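Local structure of flagellar biosynthesis protein FlhF (Bacillus subtilis, 2PX0) at residues F111-A116 / L218-T223; D143-A148 / A191-K196; I245-D250 / F271-Q276. The protein binds GTP as a homodimer of the signal-recognition-particle GTPase family and is necessary for flagellar biosynthesis in Bacillus subtilis. All blocks are in the same frame, centred on the assembly; numbering follows the deposited sequence.

Contact 1: residues F111-A116 / L218-T223; sequences FGSTGA and LVLSAT. With GNP (phosphoaminophosphonic acid-guanylate ester), chain J; GNP (phosphoaminophosphonic acid-guanylate ester), chain R.
The carbonyl oxygen of Phe111 accepts the amide of Val219 at 2.7 Å from O to N, almost straight (172°), and this bond sets two parallel strands beside each other. One step on the pairing already frays: Ser113 N reaches Val219 O only weakly, as the chain leaves the strand and turns toward the phosphates. On one face of the sheet the Leu218 side chain crosses that of Phe111 at about a right angle, and its CD1 touches the ring edge at CD1, 3.7 Å away. On the other face Val219 CG1, anti to the backbone N (chi1 170°), meets the methyl CB of Ala116 at 3.7 Å; two small apolar groups seat the end of the turn on the strand. Gly112 passes Val219 O where any side chain would collide with it. Gly115 has the positive phi of a type II turn from Ser113 to Ala116, and its N gives a weak bond to O3G of the nucleotide in chain J. Farther out, Thr247 OG1 holds Ala116 O, while Lys118 NZ donates to Gly112 O. This is the P-loop (Walker A) of a GTPase, strand leading into phosphate-binding turn.

Contact 2: residues D143-A148 / A191-K196; sequences DTYRIA and AGRNFK. With GNP (phosphoaminophosphonic acid-guanylate ester), chain J; GNP (phosphoaminophosphonic acid-guanylate ester), chain R.
Tyr145 and Arg193 meet with their flat groups turned 31° apart, the guanidinium lying with one face against the root of the tyrosine. Tyr145 CB sits over the centre of that face, 3.3 Å above its plane, and CG follows beside it, while NH1 reaches obliquely toward the ring. Two torsions bring this about: Tyr145 carries CG anti to its own N (chi1 -177°), and the Arg193 chain bends at chi2 (-90°), folding back toward the loop 143-148. A long flexible arginine suits this place, since it can bend to lay its flat head against the base of the tyrosine side chain and still keep a weak, long ion pair with Glu203. Next to them the small Ala191 lets the loops close up: its CB faces Tyr145 CB at 4.3 Å, and its CA lies 3.3 Å from Asp143 OD2. In sequence and position the two loops match the G2 (DTYR) and G3 (DTAGR) elements of SRP-type GTPases, and the Asp143 side chain lies about 4 Å from the magnesium ion. Glycine suits position 192, where a CB would probably run into O3G of the nucleotide in chain J. Arg146 turns the other way on an extended chain. Its NH1 donates to O1G of that nucleotide (3.1 Å), which lies in the guanidinium plane at the edge, whereas O2A of the nucleotide in chain R stands over one face, 3.7 Å from NH2.

Contact 3: residues I245-D250 / F271-Q276; sequences IFTKID and FMTNGQ. With GNP (phosphoaminophosphonic acid-guanylate ester), chain J.
Phe246 is held at both its N and its O by the neighbouring segment: its N donates to Phe271 O (3.2 Å) and its O receives Thr273 N (3.1 Å), the bonds of a parallel pair. Apolar side chains pack the tight part. On the Ile245 face, that side chain lies alongside Phe271, its CG1 against CB. Just past the strand end Ile249 crosses Met272 at about a right angle, CD1 against the methyl CE at 3.5 Å; the flexible thioether bends at chi2 and chi3 to meet it. Beyond the strands the two chains are joined more loosely, by a weak bond from Ile249 N to Thr273 O, and this side is partly exposed: the amide of Asn274 turns from the segment 245-250, with a weak bond to Gln283. Past the strand ends the guanine of the nucleotide in chain J lies among Lys248, Asp250, Thr273 and Gly275. Asp250, with CG between its backbone N and carbonyl carbon (chi1 71°), presents OD1 to N1 at 3.1 Å and accepts two weak bonds from N2, one on each oxygen. Gly275 N donates to O6 at 3.2 Å, a backbone hydrogen that fits the keto group of guanine. Lys248 spreads its chain over one face of the purine, CG 4.0 Å from C5, and its amine, whose place is less sure, goes on to Gly115 O and to Thr114 OG1 of the second subunit. With an alanine in place of this lysine, that face of the base is likely to lose its cover, and Gly115 O and the partner's Thr114 their amine. Such a carboxylate on the base edge, with a lysine chain over its face, is characteristic of the G4 (TKxD) guanine-specificity motif, here facing the loop that closes the pocket.

After the N-terminal helices, the chain enters the sheet at the central strand 107-112, which opens contact 1, then moves outward to strands 137-141 and 185-189. The loops following those two strands meet in contact 2, closing a 42-residue excursion nested inside the larger, 101-residue loop closed by contact 1 at strand 214-221. Contact 3 follows in series, closing a 20-residue loop: strand 243-247, helix 256-263 and strand 271-272 form a beta-alpha-beta unit that completes the parallel sheet. Contact 1 touches both others, contact 2 through Thr114 and Gly192 and contact 3 through neighbouring strands 214-221 and 243-247, whereas contacts 2 and 3 stay about 10 Å apart at their nearest atoms, bridged by the nucleotide in chain J.

Contact 1: residues F111-A116 / L218-T223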
# COMPACT_ATOMS: atom_id res chain seq x y z
N PHE A 111 13.55 6.02 3.32
CA PHE A 111 12.81 5.41 4.40
C PHE A 111 11.33 5.56 4.07
O PHE A 111 10.96 6.36 3.20
CB PHE A 111 13.17 6.06 5.75
CG PHE A 111 13.34 7.56 5.70
CD1 PHE A 111 12.24 8.41 5.64
CD2 PHE A 111 14.61 8.12 5.69
CE1 PHE A 111 12.40 9.79 5.56
CE2 PHE A 111 14.78 9.52 5.61
CZ PHE A 111 13.67 10.34 5.55
N GLY A 112 10.47 4.78 4.71
CA GLY A 112 9.07 4.89 4.38
C GLY A 112 8.21 3.70 4.73
O GLY A 112 8.67 2.70 5.24
N SER A 113 6.94 3.84 4.42
CA SER A 113 5.93 2.83 4.68
C SER A 113 6.32 1.42 4.23
O SER A 113 7.24 1.24 3.43
CB SER A 113 4.65 3.25 3.98
OG SER A 113 4.69 4.66 3.74
N THR A 114 5.62 0.42 4.76
CA THR A 114 5.90 -0.95 4.42
C THR A 114 5.48 -1.26 2.98
O THR A 114 4.46 -0.75 2.50
CB THR A 114 5.19 -1.94 5.38
OG1 THR A 114 3.83 -1.55 5.56
CG2 THR A 114 5.89 -1.97 6.72
N GLY A 115 6.27 -2.09 2.31
CA GLY A 115 6.00 -2.50 0.94
C GLY A 115 5.78 -1.40 -0.07
O GLY A 115 5.32 -1.67 -1.17
N ALA A 116 6.11 -0.17 0.29
CA ALA A 116 5.90 0.94 -0.63
C ALA A 116 6.73 0.83 -1.90
O ALA A 116 6.25 1.13 -2.99
CB ALA A 116 6.19 2.26 0.07
N LEU A 218 11.64 10.51 1.58
CA LEU A 218 10.54 9.81 2.22
C LEU A 218 9.69 9.06 1.19
O LEU A 218 9.05 9.67 0.33
CB LEU A 218 9.68 10.81 3.00
CG LEU A 218 8.43 10.25 3.67
CD1 LEU A 218 8.78 9.19 4.71
CD2 LEU A 218 7.68 11.38 4.33
N VAL A 219 9.67 7.74 1.30
CA VAL A 219 8.93 6.92 0.34
C VAL A 219 7.50 6.52 0.71
O VAL A 219 7.29 5.69 1.60
CB VAL A 219 9.74 5.63 0.02
CG1 VAL A 219 8.90 4.65 -0.78
CG2 VAL A 219 11.00 6.01 -0.76
N LEU A 220 6.53 7.09 0.00
CA LEU A 220 5.12 6.77 0.24
C LEU A 220 4.54 6.24 -1.05
O LEU A 220 5.03 6.58 -2.14
CB LEU A 220 4.32 8.00 0.65
CG LEU A 220 4.70 8.78 1.90
CD1 LEU A 220 3.70 9.89 2.05
CD2 LEU A 220 4.71 7.91 3.12
N SER A 221 3.48 5.43 -0.93
CA SER A 221 2.83 4.85 -2.09
C SER A 221 1.57 5.58 -2.50
O SER A 221 0.76 5.96 -1.66
CB SER A 221 2.51 3.40 -1.83
OG SER A 221 1.66 2.90 -2.86
N ALA A 222 1.41 5.75 -3.81
CA ALA A 222 0.26 6.42 -4.42
C ALA A 222 -1.05 5.65 -4.22
O ALA A 222 -2.11 6.03 -4.72
CB ALA A 222 0.53 6.64 -5.91
N THR A 223 -0.99 4.56 -3.46
CA THR A 223 -2.19 3.77 -3.24
C THR A 223 -2.82 4.01 -1.87
O THR A 223 -4.00 3.74 -1.67
CB THR A 223 -1.88 2.27 -3.42
OG1 THR A 223 -1.20 2.07 -4.66
CG2 THR A 223 -3.15 1.48 -3.46
PG GNP J . 9.83 -3.28 2.77
O1G GNP J . 8.99 -4.43 3.19
O2G GNP J . 11.34 -3.59 2.83
O3G GNP J . 9.51 -2.04 3.52
N3B GNP J . 9.39 -3.16 1.15
PB GNP J . 10.07 -2.01 0.17
O1B GNP J . 9.62 -0.68 0.53
O2B GNP J . 11.54 -2.31 0.17
O3A GNP J . 9.34 -2.50 -1.20
PA GNP J . 9.83 -3.50 -2.28
O1A GNP J . 10.99 -2.94 -3.03
O2A GNP J . 9.96 -4.82 -1.55
O5' GNP J . 8.67 -3.57 -3.23
C5' GNP J . 7.41 -4.07 -2.78
C4' GNP J . 6.51 -4.35 -3.93
O4' GNP J . 5.99 -3.26 -4.62
C3' GNP J . 7.18 -5.26 -5.01
O3' GNP J . 6.33 -6.35 -5.38
C2' GNP J . 7.39 -4.30 -6.18
O2' GNP J . 7.40 -4.92 -7.43
C1' GNP J . 6.24 -3.38 -6.00
N9 GNP J . 6.55 -2.05 -6.59
C8 GNP J . 7.62 -1.16 -6.14
N7 GNP J . 7.63 -0.08 -6.87
C5 GNP J . 6.52 -0.28 -7.83
C6 GNP J . 6.04 0.60 -8.88
O6 GNP J . 6.43 1.65 -9.21
N1 GNP J . 4.96 0.04 -9.55
C2 GNP J . 4.50 -1.21 -9.15
N2 GNP J . 3.38 -1.62 -9.95
N3 GNP J . 4.87 -2.03 -8.24
C4 GNP J . 5.92 -1.47 -7.59
PG GNP R . 5.53 -8.92 -2.84
O1G GNP R . 6.51 -7.91 -3.32
O2G GNP R . 6.11 -10.34 -2.89
O3G GNP R . 4.24 -8.84 -3.56
N3B GNP R . 5.39 -8.47 -1.20
PB GNP R . 4.41 -9.33 -0.17
O1B GNP R . 3.00 -9.11 -0.46
O2B GNP R . 4.96 -10.71 -0.17
O3A GNP R . 4.75 -8.56 1.17
PA GNP R . 5.61 -8.99 2.31
O1A GNP R . 5.01 -10.16 2.99
O2A GNP R . 7.00 -9.10 1.72
O5' GNP R . 5.55 -7.79 3.26
C5' GNP R . 6.06 -6.50 2.85
C4' GNP R . 6.11 -5.55 4.00
O4' GNP R . 4.91 -5.26 4.64
C3' GNP R . 7.09 -6.02 5.12
O3' GNP R . 8.00 -4.97 5.51
C2' GNP R . 6.16 -6.43 6.28
O2' GNP R . 6.72 -6.31 7.56
C1' GNP R . 5.00 -5.49 6.04
N9 GNP R . 3.74 -6.08 6.56
C8 GNP R . 3.12 -7.29 6.05
N7 GNP R . 2.03 -7.56 6.72
C5 GNP R . 1.93 -6.46 7.72
C6 GNP R . 0.93 -6.21 8.76
O6 GNP R . -0.02 -6.82 9.03
N1 GNP R . 1.22 -5.07 9.48
C2 GNP R . 2.35 -4.34 9.16
N2 GNP R . 2.46 -3.19 10.02
N3 GNP R . 3.27 -4.49 8.27
C4 GNP R . 2.98 -5.62 7.56

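Contact 2: residues D143-A148 / A191-K196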
# COMPACT_ATOMS: atom_id res chain seq x y z
N ASP A 143 18.42 -2.47 6.89
CA ASP A 143 17.33 -3.41 7.04
C ASP A 143 17.80 -4.74 7.60
O ASP A 143 18.05 -5.69 6.86
CB ASP A 143 16.61 -3.64 5.72
CG ASP A 143 15.37 -4.48 5.90
OD1 ASP A 143 15.49 -5.60 6.41
OD2 ASP A 143 14.27 -4.01 5.54
N THR A 144 17.93 -4.78 8.93
CA THR A 144 18.35 -5.98 9.62
C THR A 144 17.08 -6.75 9.99
O THR A 144 17.11 -7.97 10.16
CB THR A 144 19.10 -5.63 10.91
OG1 THR A 144 20.39 -5.11 10.56
CG2 THR A 144 19.26 -6.87 11.79
N TYR A 145 15.98 -6.02 10.08
CA TYR A 145 14.71 -6.63 10.44
C TYR A 145 14.17 -7.65 9.43
O TYR A 145 14.21 -8.85 9.68
CB TYR A 145 13.65 -5.56 10.66
CG TYR A 145 12.34 -6.16 11.10
CD1 TYR A 145 12.24 -6.86 12.31
CD2 TYR A 145 11.20 -6.10 10.29
CE1 TYR A 145 11.06 -7.49 12.69
CE2 TYR A 145 10.01 -6.72 10.66
CZ TYR A 145 9.95 -7.42 11.86
OH TYR A 145 8.80 -8.06 12.22
N ARG A 146 13.66 -7.17 8.31
CA ARG A 146 13.10 -8.05 7.29
C ARG A 146 13.95 -9.26 6.92
O ARG A 146 15.11 -9.14 6.54
CB ARG A 146 12.78 -7.26 6.01
CG ARG A 146 12.32 -8.14 4.88
CD ARG A 146 11.80 -7.35 3.70
NE ARG A 146 11.56 -8.23 2.56
CZ ARG A 146 10.71 -7.96 1.58
NH1 ARG A 146 10.02 -6.83 1.59
NH2 ARG A 146 10.55 -8.83 0.58
N ILE A 147 13.33 -10.44 7.03
CA ILE A 147 13.99 -11.69 6.71
C ILE A 147 14.38 -11.82 5.24
O ILE A 147 13.54 -11.62 4.35
CB ILE A 147 13.09 -12.88 7.09
CG1 ILE A 147 13.10 -13.03 8.61
CG2 ILE A 147 13.55 -14.15 6.40
CD1 ILE A 147 12.12 -14.07 9.14
N ALA A 148 15.65 -12.15 5.01
CA ALA A 148 16.22 -12.33 3.67
C ALA A 148 16.45 -11.01 2.94
O ALA A 148 16.95 -10.99 1.81
CB ALA A 148 15.34 -13.27 2.83
N ALA A 191 14.83 -0.28 6.90
CA ALA A 191 13.77 -1.21 7.26
C ALA A 191 12.38 -0.59 7.21
O ALA A 191 12.16 0.58 7.52
CB ALA A 191 14.03 -1.75 8.64
N GLY A 192 11.41 -1.40 6.81
CA GLY A 192 10.06 -0.91 6.73
C GLY A 192 9.27 -1.20 7.99
O GLY A 192 8.56 -2.21 8.07
N ARG A 193 9.41 -0.34 8.99
CA ARG A 193 8.69 -0.51 10.24
C ARG A 193 7.47 0.40 10.13
O ARG A 193 7.46 1.30 9.30
CB ARG A 193 9.57 -0.10 11.42
CG ARG A 193 11.00 -0.64 11.40
CD ARG A 193 11.16 -1.98 12.10
NE ARG A 193 12.58 -2.26 12.36
CZ ARG A 193 13.04 -3.31 13.05
NH1 ARG A 193 12.19 -4.19 13.56
NH2 ARG A 193 14.35 -3.47 13.23
N ASN A 194 6.45 0.17 10.95
CA ASN A 194 5.25 1.01 10.95
C ASN A 194 5.47 2.25 11.80
O ASN A 194 5.21 2.24 13.01
CB ASN A 194 4.07 0.19 11.46
CG ASN A 194 3.03 1.03 12.18
OD1 ASN A 194 2.72 2.15 11.76
ND2 ASN A 194 2.47 0.48 13.26
N PHE A 195 5.93 3.33 11.17
CA PHE A 195 6.23 4.57 11.88
C PHE A 195 5.10 5.29 12.63
O PHE A 195 4.94 6.51 12.50
CB PHE A 195 6.88 5.56 10.92
CG PHE A 195 8.15 5.05 10.31
CD1 PHE A 195 8.11 4.19 9.22
CD2 PHE A 195 9.38 5.42 10.83
CE1 PHE A 195 9.29 3.70 8.66
CE2 PHE A 195 10.57 4.93 10.28
CZ PHE A 195 10.52 4.07 9.20
N LYS A 196 4.33 4.55 13.41
CA LYS A 196 3.26 5.15 14.20
C LYS A 196 3.68 4.96 15.64
O LYS A 196 3.06 5.48 16.57
CB LYS A 196 1.92 4.49 13.91
CG LYS A 196 0.87 5.46 13.34
CD LYS A 196 -0.39 4.72 12.86
CE LYS A 196 -1.01 3.86 13.96
NZ LYS A 196 -2.21 3.15 13.45
PG GNP J . 9.83 -3.28 2.77
O1G GNP J . 8.99 -4.43 3.19
O2G GNP J . 11.34 -3.59 2.83
O3G GNP J . 9.51 -2.04 3.52
N3B GNP J . 9.39 -3.16 1.15
PB GNP J . 10.07 -2.01 0.17
O1B GNP J . 9.62 -0.68 0.53
O2B GNP J . 11.54 -2.31 0.17
O3A GNP J . 9.34 -2.50 -1.20
PA GNP J . 9.83 -3.50 -2.28
O1A GNP J . 10.99 -2.94 -3.03
O2A GNP J . 9.96 -4.82 -1.55
O5' GNP J . 8.67 -3.57 -3.23
C5' GNP J . 7.41 -4.07 -2.78
C4' GNP J . 6.51 -4.35 -3.93
O4' GNP J . 5.99 -3.26 -4.62
C3' GNP J . 7.18 -5.26 -5.01
O3' GNP J . 6.33 -6.35 -5.38
C2' GNP J . 7.39 -4.30 -6.18
O2' GNP J . 7.40 -4.92 -7.43
C1' GNP J . 6.24 -3.38 -6.00
N9 GNP J . 6.55 -2.05 -6.59
C8 GNP J . 7.62 -1.16 -6.14
N7 GNP J . 7.63 -0.08 -6.87
C5 GNP J . 6.52 -0.28 -7.83
C6 GNP J . 6.04 0.60 -8.88
O6 GNP J . 6.43 1.65 -9.21
N1 GNP J . 4.96 0.04 -9.55
C2 GNP J . 4.50 -1.21 -9.15
N2 GNP J . 3.38 -1.62 -9.95
N3 GNP J . 4.87 -2.03 -8.24
C4 GNP J . 5.92 -1.47 -7.59
PG GNP R . 5.53 -8.92 -2.84
O1G GNP R . 6.51 -7.91 -3.32
O2G GNP R . 6.11 -10.34 -2.89
O3G GNP R . 4.24 -8.84 -3.56
N3B GNP R . 5.39 -8.47 -1.20
PB GNP R . 4.41 -9.33 -0.17
O1B GNP R . 3.00 -9.11 -0.46
O2B GNP R . 4.96 -10.71 -0.17
O3A GNP R . 4.75 -8.56 1.17
PA GNP R . 5.61 -8.99 2.31
O1A GNP R . 5.01 -10.16 2.99
O2A GNP R . 7.00 -9.10 1.72
O5' GNP R . 5.55 -7.79 3.26
C5' GNP R . 6.06 -6.50 2.85
C4' GNP R . 6.11 -5.55 4.00
O4' GNP R . 4.91 -5.26 4.64
C3' GNP R . 7.09 -6.02 5.12
O3' GNP R . 8.00 -4.97 5.51
C2' GNP R . 6.16 -6.43 6.28
O2' GNP R . 6.72 -6.31 7.56
C1' GNP R . 5.00 -5.49 6.04
N9 GNP R . 3.74 -6.08 6.56
C8 GNP R . 3.12 -7.29 6.05
N7 GNP R . 2.03 -7.56 6.72
C5 GNP R . 1.93 -6.46 7.72
C6 GNP R . 0.93 -6.21 8.76
O6 GNP R . -0.02 -6.82 9.03
N1 GNP R . 1.22 -5.07 9.48
C2 GNP R . 2.35 -4.34 9.16
N2 GNP R . 2.46 -3.19 10.02
N3 GNP R . 3.27 -4.49 8.27
C4 GNP R . 2.98 -5.62 7.56

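Contact 3: residues I245-D250 / F271-Q276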
# COMPACT_ATOMS: atom_id res chain seq x y z
N ILE A 245 9.05 10.50 -2.59
CA ILE A 245 8.98 9.50 -3.65
C ILE A 245 7.62 8.79 -3.56
O ILE A 245 7.28 8.15 -2.56
CB ILE A 245 10.13 8.50 -3.55
CG1 ILE A 245 11.45 9.25 -3.72
CG2 ILE A 245 10.00 7.46 -4.65
CD1 ILE A 245 12.69 8.37 -3.68
N PHE A 246 6.84 8.96 -4.62
CA PHE A 246 5.52 8.36 -4.69
C PHE A 246 5.60 7.22 -5.67
O PHE A 246 5.89 7.41 -6.84
CB PHE A 246 4.48 9.40 -5.13
CG PHE A 246 4.08 10.34 -4.03
CD1 PHE A 246 3.24 9.91 -3.00
CD2 PHE A 246 4.59 11.63 -3.97
CE1 PHE A 246 2.93 10.74 -1.94
CE2 PHE A 246 4.28 12.46 -2.91
CZ PHE A 246 3.45 12.02 -1.90
N THR A 247 5.33 6.03 -5.17
CA THR A 247 5.39 4.85 -6.01
C THR A 247 4.03 4.38 -6.49
O THR A 247 2.99 4.87 -6.07
CB THR A 247 6.04 3.71 -5.24
OG1 THR A 247 5.18 3.34 -4.16
CG2 THR A 247 7.41 4.13 -4.69
N LYS A 248 4.06 3.42 -7.41
CA LYS A 248 2.87 2.80 -7.94
C LYS A 248 1.80 3.72 -8.53
O LYS A 248 0.60 3.41 -8.47
CB LYS A 248 2.26 1.93 -6.84
CG LYS A 248 3.33 1.30 -5.96
CD LYS A 248 2.77 0.23 -5.06
CE LYS A 248 3.92 -0.49 -4.36
NZ LYS A 248 3.48 -1.66 -3.57
N ILE A 249 2.23 4.83 -9.13
CA ILE A 249 1.27 5.75 -9.74
C ILE A 249 0.55 5.02 -10.86
O ILE A 249 -0.55 5.40 -11.26
CB ILE A 249 1.93 7.02 -10.29
CG1 ILE A 249 2.94 6.65 -11.38
CG2 ILE A 249 2.61 7.79 -9.17
CD1 ILE A 249 3.61 7.87 -12.01
N ASP A 250 1.18 3.97 -11.36
CA ASP A 250 0.59 3.17 -12.42
C ASP A 250 -0.35 2.16 -11.81
O ASP A 250 -0.90 1.32 -12.52
CB ASP A 250 1.68 2.40 -13.15
CG ASP A 250 2.25 1.27 -12.31
OD1 ASP A 250 2.83 1.57 -11.24
OD2 ASP A 250 2.13 0.08 -12.70
N PHE A 271 11.02 11.86 -6.97
CA PHE A 271 10.73 10.80 -7.92
C PHE A 271 9.33 10.18 -7.82
O PHE A 271 8.60 10.34 -6.84
CB PHE A 271 11.78 9.71 -7.74
CG PHE A 271 13.17 10.19 -8.01
CD1 PHE A 271 13.63 10.34 -9.31
CD2 PHE A 271 14.00 10.57 -6.96
CE1 PHE A 271 14.89 10.87 -9.56
CE2 PHE A 271 15.27 11.10 -7.21
CZ PHE A 271 15.71 11.25 -8.50
N MET A 272 8.96 9.48 -8.88
CA MET A 272 7.69 8.78 -8.96
C MET A 272 8.03 7.52 -9.75
O MET A 272 8.86 7.56 -10.65
CB MET A 272 6.63 9.60 -9.70
CG MET A 272 6.10 10.82 -8.93
SD MET A 272 4.34 11.16 -9.27
CE MET A 272 4.37 11.18 -11.01
N THR A 273 7.41 6.40 -9.39
CA THR A 273 7.68 5.14 -10.07
C THR A 273 6.41 4.69 -10.78
O THR A 273 5.32 5.04 -10.35
CB THR A 273 8.13 4.09 -9.06
OG1 THR A 273 7.12 3.94 -8.07
CG2 THR A 273 9.40 4.54 -8.36
N ASN A 274 6.56 3.93 -11.87
CA ASN A 274 5.38 3.48 -12.64
C ASN A 274 5.38 2.02 -13.05
O ASN A 274 4.73 1.66 -14.03
CB ASN A 274 5.21 4.35 -13.90
CG ASN A 274 6.50 4.51 -14.69
OD1 ASN A 274 7.45 5.17 -14.24
ND2 ASN A 274 6.55 3.92 -15.86
N GLY A 275 6.09 1.17 -12.31
CA GLY A 275 6.13 -0.24 -12.63
C GLY A 275 7.22 -0.98 -11.88
O GLY A 275 7.88 -0.40 -11.02
N GLN A 276 7.46 -2.24 -12.23
CA GLN A 276 8.47 -3.03 -11.53
C GLN A 276 9.78 -3.20 -12.31
O GLN A 276 10.78 -3.68 -11.75
CB GLN A 276 7.88 -4.39 -11.17
CG GLN A 276 6.38 -4.39 -11.19
CD GLN A 276 5.76 -5.66 -10.63
OE1 GLN A 276 5.93 -5.97 -9.45
NE2 GLN A 276 5.03 -6.39 -11.46
PG GNP J . 9.83 -3.28 2.77
O1G GNP J . 8.99 -4.43 3.19
O2G GNP J . 11.34 -3.59 2.83
O3G GNP J . 9.51 -2.04 3.52
N3B GNP J . 9.39 -3.16 1.15
PB GNP J . 10.07 -2.01 0.17
O1B GNP J . 9.62 -0.68 0.53
O2B GNP J . 11.54 -2.31 0.17
O3A GNP J . 9.34 -2.50 -1.20
PA GNP J . 9.83 -3.50 -2.28
O1A GNP J . 10.99 -2.94 -3.03
O2A GNP J . 9.96 -4.82 -1.55
O5' GNP J . 8.67 -3.57 -3.23
C5' GNP J . 7.41 -4.07 -2.78
C4' GNP J . 6.51 -4.35 -3.93
O4' GNP J . 5.99 -3.26 -4.62
C3' GNP J . 7.18 -5.26 -5.01
O3' GNP J . 6.33 -6.35 -5.38
C2' GNP J . 7.39 -4.30 -6.18
O2' GNP J . 7.40 -4.92 -7.43
C1' GNP J . 6.24 -3.38 -6.00
N9 GNP J . 6.55 -2.05 -6.59
C8 GNP J . 7.62 -1.16 -6.14
N7 GNP J . 7.63 -0.08 -6.87
C5 GNP J . 6.52 -0.28 -7.83
C6 GNP J . 6.04 0.60 -8.88
O6 GNP J . 6.43 1.65 -9.21
N1 GNP J . 4.96 0.04 -9.55
C2 GNP J . 4.50 -1.21 -9.15
N2 GNP J . 3.38 -1.62 -9.95
N3 GNP J . 4.87 -2.03 -8.24
C4 GNP J . 5.92 -1.47 -7.59